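Local coordinates for protein particle-associated glycoside hydrolase (Acinetobacter phage Fri1, PDB 6C72) that probably cleaves the capsular polysaccharide of Acinetobacter baumannii as a trimeric tailspike depolymerase, degrading the host capsule during virus entry, at residues 315-326 / 348-359; 190-201 / 221-232. All blocks are in the same frame, centred on the assembly; numbering follows the deposited sequence.

Contact 1 of 2, residues 315-326 / 348-359; sequences VTLINCVFNALA and VKFLNCRFKGKA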
loop_
_atom_site.group_PDB
_atom_site.type_symbol
_atom_site.label_atom_id
_atom_site.label_comp_id
_atom_site.label_asym_id
_atom_site.label_seq_id
_atom_site.Cartn_x
_atom_site.Cartn_y
_atom_site.Cartn_z
ATOM N N VAL A 315 2.042 9.600 -7.265
ATOM C CA VAL A 315 1.528 10.546 -6.285
ATOM C C VAL A 315 0.522 9.829 -5.404
ATOM O O VAL A 315 -0.375 9.144 -5.910
ATOM C CB VAL A 315 0.880 11.772 -6.953
ATOM C CG1 VAL A 315 0.392 12.761 -5.892
ATOM C CG2 VAL A 315 1.871 12.432 -7.925
ATOM N N THR A 316 0.670 9.975 -4.092
ATOM C CA THR A 316 -0.231 9.331 -3.153
ATOM C C THR A 316 -0.807 10.376 -2.214
ATOM O O THR A 316 -0.060 11.085 -1.527
ATOM C CB THR A 316 0.483 8.224 -2.377
ATOM O OG1 THR A 316 1.058 7.297 -3.304
ATOM C CG2 THR A 316 -0.489 7.470 -1.491
ATOM N N LEU A 317 -2.131 10.443 -2.161
ATOM C CA LEU A 317 -2.853 11.333 -1.263
ATOM C C LEU A 317 -3.627 10.469 -0.260
ATOM O O LEU A 317 -4.597 9.792 -0.628
ATOM C CB LEU A 317 -3.773 12.242 -2.071
ATOM C CG LEU A 317 -2.989 13.024 -3.127
ATOM C CD1 LEU A 317 -3.322 12.583 -4.563
ATOM C CD2 LEU A 317 -3.158 14.535 -2.953
ATOM N N ILE A 318 -3.188 10.485 0.998
ATOM C CA ILE A 318 -3.731 9.638 2.055
ATOM C C ILE A 318 -4.418 10.536 3.073
ATOM O O ILE A 318 -3.795 11.462 3.611
ATOM C CB ILE A 318 -2.635 8.814 2.748
ATOM C CG1 ILE A 318 -1.665 8.226 1.727
ATOM C CG2 ILE A 318 -3.246 7.727 3.614
ATOM C CD1 ILE A 318 -0.327 7.765 2.333
ATOM N N ASN A 319 -5.693 10.256 3.347
ATOM C CA ASN A 319 -6.439 10.945 4.404
ATOM C C ASN A 319 -6.373 12.462 4.213
ATOM O O ASN A 319 -6.145 13.221 5.154
ATOM C CB ASN A 319 -5.929 10.524 5.787
ATOM C CG ASN A 319 -6.787 11.054 6.913
ATOM O OD1 ASN A 319 -7.967 11.350 6.724
ATOM N ND2 ASN A 319 -6.200 11.181 8.094
ATOM N N CYS A 320 -6.561 12.905 2.978
ATOM C CA CYS A 320 -6.563 14.320 2.646
ATOM C C CYS A 320 -7.990 14.790 2.419
ATOM O O CYS A 320 -8.895 13.988 2.179
ATOM C CB CYS A 320 -5.711 14.592 1.393
ATOM S SG CYS A 320 -3.941 14.291 1.651
ATOM N N VAL A 321 -8.189 16.100 2.522
ATOM C CA VAL A 321 -9.479 16.734 2.279
ATOM C C VAL A 321 -9.342 17.666 1.083
ATOM O O VAL A 321 -8.418 18.486 1.029
ATOM C CB VAL A 321 -9.987 17.509 3.511
ATOM C CG1 VAL A 321 -11.261 18.294 3.155
ATOM C CG2 VAL A 321 -10.234 16.565 4.688
ATOM N N PHE A 322 -10.241 17.522 0.120
ATOM C CA PHE A 322 -10.400 18.452 -0.979
ATOM C C PHE A 322 -11.760 19.106 -0.809
ATOM O O PHE A 322 -12.781 18.414 -0.805
ATOM C CB PHE A 322 -10.301 17.744 -2.326
ATOM C CG PHE A 322 -9.066 16.911 -2.475
ATOM C CD1 PHE A 322 -7.880 17.483 -2.928
ATOM C CD2 PHE A 322 -9.094 15.552 -2.190
ATOM C CE1 PHE A 322 -6.730 16.717 -3.068
ATOM C CE2 PHE A 322 -7.947 14.770 -2.338
ATOM C CZ PHE A 322 -6.758 15.357 -2.775
ATOM N N ASN A 323 -11.777 20.423 -0.656
ATOM C CA ASN A 323 -12.995 21.122 -0.275
ATOM C C ASN A 323 -13.098 22.428 -1.041
ATOM O O ASN A 323 -12.163 23.230 -1.033
ATOM C CB ASN A 323 -13.008 21.368 1.244
ATOM C CG ASN A 323 -14.346 21.833 1.752
ATOM O OD1 ASN A 323 -15.303 21.952 0.992
ATOM N ND2 ASN A 323 -14.428 22.092 3.055
ATOM N N ALA A 324 -14.236 22.659 -1.677
ATOM C CA ALA A 324 -14.408 23.878 -2.446
ATOM C C ALA A 324 -15.851 24.349 -2.349
ATOM O O ALA A 324 -16.783 23.540 -2.310
ATOM C CB ALA A 324 -14.011 23.683 -3.918
ATOM N N LEU A 325 -16.019 25.657 -2.260
ATOM C CA LEU A 325 -17.318 26.287 -2.412
ATOM C C LEU A 325 -17.392 26.907 -3.798
ATOM O O LEU A 325 -16.367 27.232 -4.409
ATOM C CB LEU A 325 -17.561 27.355 -1.340
ATOM C CG LEU A 325 -17.464 26.900 0.124
ATOM C CD1 LEU A 325 -17.513 28.106 1.086
ATOM C CD2 LEU A 325 -18.539 25.884 0.451
ATOM N N ALA A 326 -18.611 27.046 -4.301
ATOM C CA ALA A 326 -18.793 27.618 -5.625
ATOM C C ALA A 326 -18.162 29.006 -5.685
ATOM O O ALA A 326 -18.207 29.773 -4.714
ATOM C CB ALA A 326 -20.283 27.683 -5.974
ATOM N N VAL A 348 -1.472 7.706 -9.670
ATOM C CA VAL A 348 -2.027 8.633 -8.696
ATOM C C VAL A 348 -3.085 7.894 -7.891
ATOM O O VAL A 348 -4.011 7.315 -8.462
ATOM C CB VAL A 348 -2.645 9.844 -9.404
ATOM C CG1 VAL A 348 -3.359 10.733 -8.400
ATOM C CG2 VAL A 348 -1.594 10.583 -10.192
ATOM N N LYS A 349 -2.967 7.920 -6.577
ATOM C CA LYS A 349 -3.874 7.179 -5.715
ATOM C C LYS A 349 -4.558 8.130 -4.751
ATOM O O LYS A 349 -3.892 8.934 -4.088
ATOM C CB LYS A 349 -3.134 6.103 -4.934
ATOM C CG LYS A 349 -2.413 5.089 -5.786
ATOM C CD LYS A 349 -1.740 4.108 -4.863
ATOM C CE LYS A 349 -1.107 2.940 -5.607
ATOM N NZ LYS A 349 0.282 3.268 -5.965
ATOM N N PHE A 350 -5.882 8.024 -4.667
ATOM C CA PHE A 350 -6.671 8.738 -3.669
ATOM C C PHE A 350 -7.141 7.713 -2.648
ATOM O O PHE A 350 -7.985 6.859 -2.957
ATOM C CB PHE A 350 -7.841 9.481 -4.308
ATOM C CG PHE A 350 -7.424 10.560 -5.284
ATOM C CD1 PHE A 350 -7.098 11.843 -4.834
ATOM C CD2 PHE A 350 -7.388 10.312 -6.634
ATOM C CE1 PHE A 350 -6.731 12.847 -5.713
ATOM C CE2 PHE A 350 -7.006 11.319 -7.527
ATOM C CZ PHE A 350 -6.685 12.594 -7.055
ATOM N N LEU A 351 -6.573 7.791 -1.442
ATOM C CA LEU A 351 -6.815 6.847 -0.358
ATOM C C LEU A 351 -7.340 7.596 0.860
ATOM O O LEU A 351 -6.744 8.598 1.275
ATOM C CB LEU A 351 -5.531 6.102 0.013
ATOM C CG LEU A 351 -4.718 5.462 -1.111
ATOM C CD1 LEU A 351 -3.436 4.875 -0.566
ATOM C CD2 LEU A 351 -5.541 4.385 -1.805
ATOM N N ASN A 352 -8.461 7.123 1.415
ATOM C CA ASN A 352 -9.037 7.657 2.649
ATOM C C ASN A 352 -9.308 9.160 2.560
ATOM O O ASN A 352 -9.297 9.856 3.574
ATOM C CB ASN A 352 -8.150 7.361 3.867
ATOM C CG ASN A 352 -7.781 5.885 3.998
ATOM O OD1 ASN A 352 -8.338 5.024 3.320
ATOM N ND2 ASN A 352 -6.869 5.584 4.915
ATOM N N CYS A 353 -9.551 9.673 1.360
ATOM C CA CYS A 353 -9.727 11.100 1.173
ATOM C C CYS A 353 -11.200 11.480 1.203
ATOM O O CYS A 353 -12.089 10.652 0.985
ATOM C CB CYS A 353 -9.112 11.559 -0.154
ATOM S SG CYS A 353 -7.303 11.432 -0.244
ATOM N N ARG A 354 -11.447 12.771 1.420
ATOM C CA ARG A 354 -12.796 13.314 1.474
ATOM C C ARG A 354 -12.898 14.484 0.510
ATOM O O ARG A 354 -12.076 15.412 0.549
ATOM C CB ARG A 354 -13.163 13.729 2.892
ATOM C CG ARG A 354 -13.419 12.506 3.729
ATOM C CD ARG A 354 -13.517 12.763 5.209
ATOM N NE ARG A 354 -12.339 13.407 5.791
ATOM C CZ ARG A 354 -11.130 12.856 5.867
ATOM N NH1 ARG A 354 -10.905 11.648 5.343
ATOM N NH2 ARG A 354 -10.139 13.520 6.461
ATOM N N PHE A 355 -13.857 14.393 -0.401
ATOM C CA PHE A 355 -14.159 15.448 -1.354
ATOM C C PHE A 355 -15.421 16.137 -0.849
ATOM O O PHE A 355 -16.511 15.543 -0.847
ATOM C CB PHE A 355 -14.328 14.873 -2.758
ATOM C CG PHE A 355 -13.061 14.267 -3.321
ATOM C CD1 PHE A 355 -12.606 13.032 -2.890
ATOM C CD2 PHE A 355 -12.328 14.934 -4.300
ATOM C CE1 PHE A 355 -11.449 12.475 -3.422
ATOM C CE2 PHE A 355 -11.169 14.383 -4.826
ATOM C CZ PHE A 355 -10.731 13.153 -4.386
ATOM N N LYS A 356 -15.269 17.376 -0.392
ATOM C CA LYS A 356 -16.339 18.090 0.282
ATOM C C LYS A 356 -16.790 19.274 -0.560
ATOM O O LYS A 356 -16.044 19.795 -1.395
ATOM C CB LYS A 356 -15.882 18.583 1.656
ATOM C CG LYS A 356 -15.585 17.482 2.650
ATOM C CD LYS A 356 -15.048 18.057 3.946
ATOM C CE LYS A 356 -14.738 16.965 4.949
ATOM N NZ LYS A 356 -14.042 17.508 6.132
ATOM N N GLY A 357 -18.015 19.713 -0.307
ATOM C CA GLY A 357 -18.550 20.850 -1.018
ATOM C C GLY A 357 -18.718 20.570 -2.489
ATOM O O GLY A 357 -19.484 19.675 -2.870
ATOM N N LYS A 358 -17.999 21.301 -3.334
ATOM C CA LYS A 358 -18.090 21.076 -4.768
ATOM C C LYS A 358 -16.983 20.182 -5.311
ATOM O O LYS A 358 -17.010 19.846 -6.499
ATOM C CB LYS A 358 -18.058 22.415 -5.500
ATOM C CG LYS A 358 -19.159 23.365 -5.138
ATOM C CD LYS A 358 -20.467 22.908 -5.724
ATOM C CE LYS A 358 -21.560 23.910 -5.412
ATOM N NZ LYS A 358 -22.827 23.550 -6.103
ATOM N N ALA A 359 -16.049 19.740 -4.471
ATOM C CA ALA A 359 -14.856 19.068 -4.979
ATOM C C ALA A 359 -15.201 17.761 -5.686
ATOM O O ALA A 359 -16.060 17.003 -5.235
ATOM C CB ALA A 359 -13.879 18.795 -3.842
HETATM O O HOH W 1 1.021 6.151 -6.056
#
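Phe322 lies on Phe355 in an offset stack, ring centroids 4.8 Å apart and planes at 26°, with Phe322 CD2 over one face of the Phe355 ring. In both residues CG stands anti to the carbonyl carbon (chi1 -53° and -65°), which lays the rings side by side, pointing the same way. The Phe350 side chain runs across that of Phe322, with Phe322 CZ at the edge of the Phe350 ring, while Leu317 CD1 packs 3.6 Å from Phe350 CE1. Phe287 and Phe379 continue this close-packed interior row, and Cys353 SG fills in beside Phe322 CE2. Looser and more polar is the side bearing Thr316, Ile318, Val321 and Arg354. There NH1 and NH2 of Arg354 both grip Asn319 OD1, at 3.3 and 3.1 Å, and hold it in the guanidinium plane; Val321 CG2 lies 3.5 Å from NH2. A water joins Thr316 OG1 to Lys349 NZ, which also bonds Asn347. Asp279 of the second subunit receives Asn352 ND2, so part of this outer side meets the trimer partner. Two parallel strand pairs in register, joined at the Asn319 and Asn352 bends, with like residues stacked inside, are the hallmark of successive coils in a right-handed parallel beta-helix.

Contact 2 of 2, residues 190-201 / 221-232; sequences YLVPENVTGAGV and GIKIIGDSFTAK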
loop_
_atom_site.group_PDB
_atom_site.type_symbol
_atom_site.label_atom_id
_atom_site.label_comp_id
_atom_site.label_asym_id
_atom_site.label_seq_id
_atom_site.Cartn_x
_atom_site.Cartn_y
_atom_site.Cartn_z
ATOM N N TYR A 190 9.406 30.821 -0.915
ATOM C CA TYR A 190 10.424 29.808 -0.645
ATOM C C TYR A 190 10.710 29.040 -1.938
ATOM O O TYR A 190 9.925 28.181 -2.348
ATOM C CB TYR A 190 9.948 28.868 0.458
ATOM C CG TYR A 190 11.036 28.071 1.143
ATOM C CD1 TYR A 190 12.357 28.522 1.169
ATOM C CD2 TYR A 190 10.737 26.845 1.761
ATOM C CE1 TYR A 190 13.347 27.794 1.815
ATOM C CE2 TYR A 190 11.722 26.096 2.402
ATOM C CZ TYR A 190 13.021 26.576 2.429
ATOM O OH TYR A 190 13.993 25.842 3.070
ATOM N N LEU A 191 11.830 29.339 -2.582
ATOM C CA LEU A 191 12.229 28.680 -3.820
ATOM C C LEU A 191 13.228 27.565 -3.528
ATOM O O LEU A 191 14.247 27.790 -2.869
ATOM C CB LEU A 191 12.833 29.688 -4.798
ATOM C CG LEU A 191 13.422 29.141 -6.102
ATOM C CD1 LEU A 191 12.353 28.516 -6.987
ATOM C CD2 LEU A 191 14.196 30.231 -6.835
ATOM N N VAL A 192 12.933 26.366 -4.004
ATOM C CA VAL A 192 13.878 25.269 -3.843
ATOM C C VAL A 192 14.518 24.995 -5.198
ATOM O O VAL A 192 13.940 24.263 -6.011
ATOM C CB VAL A 192 13.201 24.015 -3.285
ATOM C CG1 VAL A 192 14.250 23.002 -2.912
ATOM C CG2 VAL A 192 12.306 24.369 -2.091
ATOM N N PRO A 193 15.704 25.546 -5.473
ATOM C CA PRO A 193 16.310 25.407 -6.803
ATOM C C PRO A 193 16.592 23.954 -7.137
ATOM O O PRO A 193 16.615 23.081 -6.267
ATOM C CB PRO A 193 17.628 26.190 -6.693
ATOM C CG PRO A 193 17.467 27.062 -5.538
ATOM C CD PRO A 193 16.545 26.339 -4.568
ATOM N N GLU A 194 16.841 23.712 -8.422
ATOM C CA GLU A 194 17.303 22.398 -8.842
ATOM C C GLU A 194 18.625 22.077 -8.154
ATOM O O GLU A 194 19.400 22.970 -7.803
ATOM C CB GLU A 194 17.445 22.330 -10.365
ATOM C CG GLU A 194 18.484 23.290 -10.958
ATOM C CD GLU A 194 17.916 24.667 -11.256
ATOM O OE1 GLU A 194 16.854 24.999 -10.674
ATOM O OE2 GLU A 194 18.534 25.404 -12.065
ATOM N N ASN A 195 18.850 20.788 -7.914
ATOM C CA ASN A 195 20.014 20.251 -7.219
ATOM C C ASN A 195 20.087 20.642 -5.744
ATOM O O ASN A 195 21.098 20.355 -5.090
ATOM C CB ASN A 195 21.326 20.617 -7.921
ATOM C CG ASN A 195 21.553 19.787 -9.162
ATOM O OD1 ASN A 195 21.247 18.590 -9.173
ATOM N ND2 ASN A 195 22.106 20.399 -10.207
ATOM N N VAL A 196 19.067 21.297 -5.199
ATOM C CA VAL A 196 18.966 21.495 -3.757
ATOM C C VAL A 196 18.187 20.320 -3.171
ATOM O O VAL A 196 17.041 20.065 -3.557
ATOM C CB VAL A 196 18.310 22.843 -3.416
ATOM C CG1 VAL A 196 17.934 22.889 -1.946
ATOM C CG2 VAL A 196 19.271 24.001 -3.767
ATOM N N THR A 197 18.825 19.586 -2.262
ATOM C CA THR A 197 18.321 18.323 -1.756
ATOM C C THR A 197 18.140 18.378 -0.248
ATOM O O THR A 197 18.960 18.967 0.461
ATOM C CB THR A 197 19.289 17.190 -2.079
ATOM O OG1 THR A 197 20.581 17.507 -1.542
ATOM C CG2 THR A 197 19.392 16.980 -3.585
ATOM N N GLY A 198 17.094 17.713 0.242
ATOM C CA GLY A 198 16.923 17.568 1.673
ATOM C C GLY A 198 16.548 18.835 2.403
ATOM O O GLY A 198 16.764 18.927 3.607
ATOM N N ALA A 199 16.049 19.836 1.689
ATOM C CA ALA A 199 15.550 21.045 2.306
ATOM C C ALA A 199 14.147 20.808 2.850
ATOM O O ALA A 199 13.483 19.827 2.514
ATOM C CB ALA A 199 15.539 22.191 1.302
ATOM N N GLY A 200 13.683 21.748 3.676
ATOM C CA GLY A 200 12.360 21.629 4.246
ATOM C C GLY A 200 11.854 22.926 4.843
ATOM O O GLY A 200 12.560 23.934 4.915
ATOM N N VAL A 201 10.598 22.874 5.282
ATOM C CA VAL A 201 9.933 23.971 5.969
ATOM C C VAL A 201 8.910 23.360 6.910
ATOM O O VAL A 201 8.329 22.314 6.613
ATOM C CB VAL A 201 9.259 24.956 4.980
ATOM C CG1 VAL A 201 8.195 24.244 4.146
ATOM C CG2 VAL A 201 8.647 26.155 5.744
ATOM N N GLY A 221 3.767 30.216 -2.796
ATOM C CA GLY A 221 4.319 30.000 -1.476
ATOM C C GLY A 221 5.605 29.203 -1.568
ATOM O O GLY A 221 6.701 29.757 -1.461
ATOM N N ILE A 222 5.480 27.897 -1.789
ATOM C CA ILE A 222 6.619 27.008 -1.982
ATOM C C ILE A 222 6.656 26.626 -3.451
ATOM O O ILE A 222 5.678 26.082 -3.978
ATOM C CB ILE A 222 6.538 25.751 -1.101
ATOM C CG1 ILE A 222 6.273 26.118 0.360
ATOM C CG2 ILE A 222 7.825 24.926 -1.235
ATOM C CD1 ILE A 222 5.956 24.929 1.238
ATOM N N LYS A 223 7.759 26.955 -4.115
ATOM C CA LYS A 223 8.049 26.516 -5.474
ATOM C C LYS A 223 9.224 25.554 -5.404
ATOM O O LYS A 223 10.317 25.940 -4.977
ATOM C CB LYS A 223 8.367 27.702 -6.394
ATOM C CG LYS A 223 8.767 27.289 -7.790
ATOM C CD LYS A 223 9.032 28.458 -8.749
ATOM C CE LYS A 223 9.448 27.880 -10.113
ATOM N NZ LYS A 223 9.853 28.876 -11.161
ATOM N N ILE A 224 8.999 24.307 -5.805
ATOM C CA ILE A 224 9.986 23.244 -5.650
ATOM C C ILE A 224 10.531 22.859 -7.017
ATOM O O ILE A 224 9.780 22.408 -7.890
ATOM C CB ILE A 224 9.396 22.027 -4.931
ATOM C CG1 ILE A 224 8.922 22.418 -3.526
ATOM C CG2 ILE A 224 10.430 20.928 -4.845
ATOM C CD1 ILE A 224 8.224 21.253 -2.780
ATOM N N ILE A 225 11.833 23.061 -7.204
ATOM C CA ILE A 225 12.566 22.485 -8.327
ATOM C C ILE A 225 13.517 21.391 -7.870
ATOM O O ILE A 225 13.826 20.492 -8.665
ATOM C CB ILE A 225 13.348 23.567 -9.107
ATOM C CG1 ILE A 225 12.520 24.838 -9.268
ATOM C CG2 ILE A 225 13.812 23.064 -10.485
ATOM C CD1 ILE A 225 13.309 25.954 -9.932
ATOM N N GLY A 226 13.966 21.424 -6.614
ATOM C CA GLY A 226 14.920 20.468 -6.097
ATOM C C GLY A 226 14.277 19.155 -5.693
ATOM O O GLY A 226 13.169 18.810 -6.109
ATOM N N ASP A 227 14.991 18.428 -4.841
ATOM C CA ASP A 227 14.745 17.020 -4.574
ATOM C C ASP A 227 14.624 16.777 -3.075
ATOM O O ASP A 227 15.290 17.433 -2.275
ATOM C CB ASP A 227 15.891 16.177 -5.154
ATOM C CG ASP A 227 15.610 14.707 -5.117
ATOM O OD1 ASP A 227 14.698 14.234 -5.845
ATOM O OD2 ASP A 227 16.298 14.024 -4.319
ATOM N N SER A 228 13.766 15.824 -2.706
ATOM C CA SER A 228 13.582 15.376 -1.316
ATOM C C SER A 228 13.281 16.542 -0.368
ATOM O O SER A 228 13.947 16.752 0.644
ATOM C CB SER A 228 14.790 14.582 -0.819
ATOM O OG SER A 228 14.952 13.388 -1.562
ATOM N N PHE A 229 12.239 17.284 -0.706
ATOM C CA PHE A 229 11.728 18.343 0.146
ATOM C C PHE A 229 10.717 17.760 1.134
ATOM O O PHE A 229 10.052 16.756 0.844
ATOM C CB PHE A 229 11.065 19.421 -0.704
ATOM C CG PHE A 229 10.676 20.646 0.062
ATOM C CD1 PHE A 229 11.597 21.662 0.292
ATOM C CD2 PHE A 229 9.386 20.767 0.576
ATOM C CE1 PHE A 229 11.228 22.802 1.004
ATOM C CE2 PHE A 229 9.008 21.887 1.288
ATOM C CZ PHE A 229 9.928 22.916 1.502
ATOM N N THR A 230 10.627 18.379 2.313
ATOM C CA THR A 230 9.726 17.921 3.369
ATOM C C THR A 230 9.044 19.105 4.048
ATOM O O THR A 230 9.716 20.060 4.451
ATOM C CB THR A 230 10.498 17.098 4.410
ATOM O OG1 THR A 230 11.139 15.980 3.763
ATOM C CG2 THR A 230 9.571 16.619 5.510
ATOM N N ALA A 231 7.720 19.030 4.216
ATOM C CA ALA A 231 6.971 20.071 4.911
ATOM C C ALA A 231 5.998 19.443 5.897
ATOM O O ALA A 231 5.318 18.459 5.573
ATOM C CB ALA A 231 6.206 20.976 3.937
ATOM N N LYS A 232 5.951 20.011 7.107
ATOM C CA LYS A 232 5.053 19.560 8.165
ATOM C C LYS A 232 4.454 20.759 8.887
ATOM O O LYS A 232 5.165 21.720 9.199
ATOM C CB LYS A 232 5.784 18.670 9.173
ATOM C CG LYS A 232 6.217 17.359 8.586
ATOM C CD LYS A 232 7.171 16.610 9.492
ATOM C CE LYS A 232 7.559 15.261 8.872
ATOM N NZ LYS A 232 7.869 14.242 9.928
HETATM O O HOH W 2 14.942 19.839 -1.192
HETATM O O HOH W 3 13.693 16.766 3.264
#
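Tyr190 to Val192 pair in parallel with Ile222 to Ile224, and Gly200 and Val201 with Thr230 and Ala231, the register slipping by two residues in the loops between. Val192 O sits at the slip and accepts two backbone bonds, from Ile225 N in the carbonyl plane and from Gly226 N well above it. Beyond it, a type II turn from Pro193 to Val196 brings Val196 O to Asp227 N at 2.9 Å.

Phe229 is the hub of the side-chain packing. With CG anti to the backbone N (chi1 -172°), it carries its ring toward the first segment, where Gly200 CA rests over one face, 4.0 Å from the centroid, in a CH-pi contact. Tyr190 CE2 comes in at the ring edge, 3.6 Å from Phe229 CE1, the two planes 63° apart. Val192 CG2 approaches CE1 obliquely, while Val201 CG1 meets the ring edge at Phe229 CZ, 3.4 Å away. That methyl lies between the backbone N and carbonyl carbon of Val201 (chi1 61°), a rotation that also lets it meet Ile222 CD1 and Ala231 CB.

On the other side of the first strand pair, Leu191 CD1 lies along Lys223 CD at 3.8 Å. Glu194 runs beside Ile225, whose CG2 touches OE1; Glu194 OE2 forms a salt bridge with Lys249 and accepts hydrogen bonds from the backbone N of Val170 and Gln171 of the third subunit. Two waters bridge the loops next to the second strand pair, one linking Ala199 N to Asp227 O, the other donating to Ala199 O and Ser228 O and bonding Thr230 OG1; they add to the backbone bonds of Ala199 O and Asp227 O. Two short parallel strand pairs separated by loops, with apolar side chains packed between them, fit adjacent coils of a parallel beta-helix, here with its loops against a neighbouring subunit.

Contact 2 closes before contact 1 opens along the chain, and both belong to the same run of parallel strands that forms the central beta-helix. Their centres are 23 Å apart and their nearest atoms about 11 Å, so they do not touch. Strand 230-232 leads to contact 1 through parallel pairing with 255-260, then 280-283, then 312-318. Contact 2 thus represents an earlier part of the helix and contact 1 a later one. Their subunit neighbours also differ: residues 190-201 and 221-232 meet the third subunit, whereas 315-326 and 348-359 meet the second. Together they show coil-on-coil pairing inside each chain combined with packing between chains in the trimeric tailspike.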